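Local coordinates for protein interacting with Hsp90 1 (Saccharomyces cerevisiae, PDB 4CGU) that takes part in pre-rRNA processing and is required for the interaction of NOP58 with snoRNA, at residues Val137-Ala140 against Ala141-Lys144. Numbering follows the deposited sequence.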
ATOM      1  N   VAL B 137     -10.602   4.773   7.960  1.00 45.29           N
ATOM      2  CA  VAL B 137     -10.038   3.633   7.246  1.00 40.83           C
ATOM      3  C   VAL B 137      -8.721   4.049   6.595  1.00 35.65           C
ATOM      4  O   VAL B 137      -8.656   5.036   5.866  1.00 41.45           O
ATOM      5  CB  VAL B 137     -11.031   3.011   6.220  1.00 44.43           C
ATOM      6  CG1 VAL B 137     -12.314   2.602   6.922  1.00 51.10           C
ATOM      7  CG2 VAL B 137     -11.329   3.965   5.064  1.00 41.02           C
ATOM      8  N   VAL B 138      -7.653   3.324   6.899  1.00 33.04           N
ATOM      9  CA  VAL B 138      -6.349   3.690   6.372  1.00 28.91           C
ATOM     10  C   VAL B 138      -5.810   2.629   5.429  1.00 34.20           C
ATOM     11  O   VAL B 138      -5.574   1.490   5.823  1.00 37.06           O
ATOM     12  CB  VAL B 138      -5.324   3.949   7.491  1.00 29.63           C
ATOM     13  CG1 VAL B 138      -3.965   4.314   6.891  1.00 26.82           C
ATOM     14  CG2 VAL B 138      -5.825   5.045   8.422  1.00 27.80           C
ATOM     15  N   ASN B 139      -5.634   3.021   4.173  1.00 33.46           N
ATOM     16  CA  ASN B 139      -4.985   2.185   3.180  1.00 26.88           C
ATOM     17  C   ASN B 139      -3.625   2.791   2.858  1.00 36.20           C
ATOM     18  O   ASN B 139      -3.549   3.873   2.273  1.00 31.19           O
ATOM     19  CB  ASN B 139      -5.851   2.106   1.922  1.00 28.35           C
ATOM     20  CG  ASN B 139      -5.373   1.052   0.941  1.00 28.51           C
ATOM     21  OD1 ASN B 139      -4.201   0.672   0.930  1.00 32.52           O
ATOM     22  ND2 ASN B 139      -6.287   0.580   0.095  1.00 39.06           N
ATOM     23  N   ALA B 140      -2.559   2.090   3.245  1.00 24.10           N
ATOM     24  CA  ALA B 140      -1.190   2.584   3.084  1.00 23.87           C
ATOM     25  C   ALA B 140      -0.864   2.951   1.646  1.00 27.39           C
ATOM     26  O   ALA B 140       0.002   3.790   1.384  1.00 27.92           O
ATOM     27  CB  ALA B 140      -0.184   1.559   3.605  1.00 21.67           C
ATOM     28  N   ALA B 141      -1.560   2.313   0.714  1.00 29.66           N
ATOM     29  CA  ALA B 141      -1.416   2.629  -0.696  1.00 29.28           C
ATOM     30  C   ALA B 141      -1.938   4.032  -1.002  1.00 24.39           C
ATOM     31  O   ALA B 141      -1.476   4.676  -1.938  1.00 24.31           O
ATOM     32  CB  ALA B 141      -2.144   1.590  -1.549  1.00 24.52           C
ATOM     33  N   ASP B 142      -2.893   4.501  -0.201  1.00 30.26           N
ATOM     34  CA  ASP B 142      -3.572   5.769  -0.468  1.00 25.68           C
ATOM     35  C   ASP B 142      -3.020   6.935   0.347  1.00 35.33           C
ATOM     36  O   ASP B 142      -3.466   8.073   0.189  1.00 29.08           O
ATOM     37  CB  ASP B 142      -5.077   5.642  -0.213  1.00 23.84           C
ATOM     38  CG  ASP B 142      -5.750   4.658  -1.154  1.00 35.72           C
ATOM     39  OD1 ASP B 142      -5.176   4.377  -2.227  1.00 33.60           O
ATOM     40  OD2 ASP B 142      -6.853   4.171  -0.823  1.00 38.43           O
ATOM     41  N   ILE B 143      -2.063   6.654   1.226  1.00 27.42           N
ATOM     42  CA  ILE B 143      -1.408   7.722   1.971  1.00 23.04           C
ATOM     43  C   ILE B 143      -0.534   8.530   1.028  1.00 25.05           C
ATOM     44  O   ILE B 143       0.479   8.039   0.538  1.00 30.64           O
ATOM     45  CB  ILE B 143      -0.548   7.175   3.122  1.00 25.52           C
ATOM     46  CG1 ILE B 143      -1.410   6.333   4.069  1.00 18.57           C
ATOM     47  CG2 ILE B 143       0.153   8.329   3.870  1.00 16.38           C
ATOM     48  CD1 ILE B 143      -0.626   5.666   5.183  1.00 18.65           C
ATOM     49  N   LYS B 144      -0.936   9.769   0.761  1.00 19.39           N
ATOM     50  CA  LYS B 144      -0.194  10.631  -0.151  1.00 19.06           C
ATOM     51  C   LYS B 144       0.618  11.648   0.628  1.00 22.52           C
ATOM     52  O   LYS B 144       0.065  12.415   1.413  1.00 26.52           O
ATOM     53  CB  LYS B 144      -1.145  11.353  -1.111  1.00 19.63           C
ATOM     54  CG  LYS B 144      -1.980  10.418  -1.968  1.00 25.89           C
ATOM     55  CD  LYS B 144      -1.089   9.520  -2.817  1.00 30.93           C
ATOM     56  CE  LYS B 144      -1.869   8.359  -3.418  1.00 37.08           C
ATOM     57  NZ  LYS B 144      -1.124   7.071  -3.257  1.00 36.72           N
TER
HETATM   58  O   HOH W   1       1.392   5.571  -0.101  1.00 26.56           O
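A type I beta turn over N139-D142, combined with an Asx turn at its first residue, reverses the chain in the loop between strands 129-131 and 144-148. This loop links the two antiparallel sheets of the CS domain. The main-chain bond of the turn runs from D142 N to N139 O at 2.6 Å, and I143 N adds a weak, bent one to the same oxygen at 3.3 Å, so that two successive amides converge on one carbonyl. The Asx turn is closed by A141 N, which donates to N139 OD1 at 3.1 Å from a position tilted 38° out of the side-chain amide plane. It becomes possible because N139 CG lies anti to the backbone N (chi1 -169°), alongside its own carbonyl, which swings the amide oxygen forward over the turn. N139 CB also packs against the carboxylate of D142, 3.6 Å from OD2, with the amide and carboxylate planes inclined at 43°. The strongest polar partner of D142 lies outside the loop: its OD1 pairs with a basic side chain on the chain of another protein, so the turn contributes to an interface. On the apolar side, I143 CD1 reaches back to V138 CG1 at 4.0 Å and lies beside the CA of A140. All three residues touch Y115 of strand 114-116, which ties the loop to the three-stranded sheet. Beyond the turn the polar groups remain linked: one water donates to A140 O and to I143 O, bridging the two carbonyls, and K144, whose backbone pairs with Y157 in the four-stranded sheet, folds its side chain back until NZ meets A141 O at 2.8 Å, in the carbonyl plane.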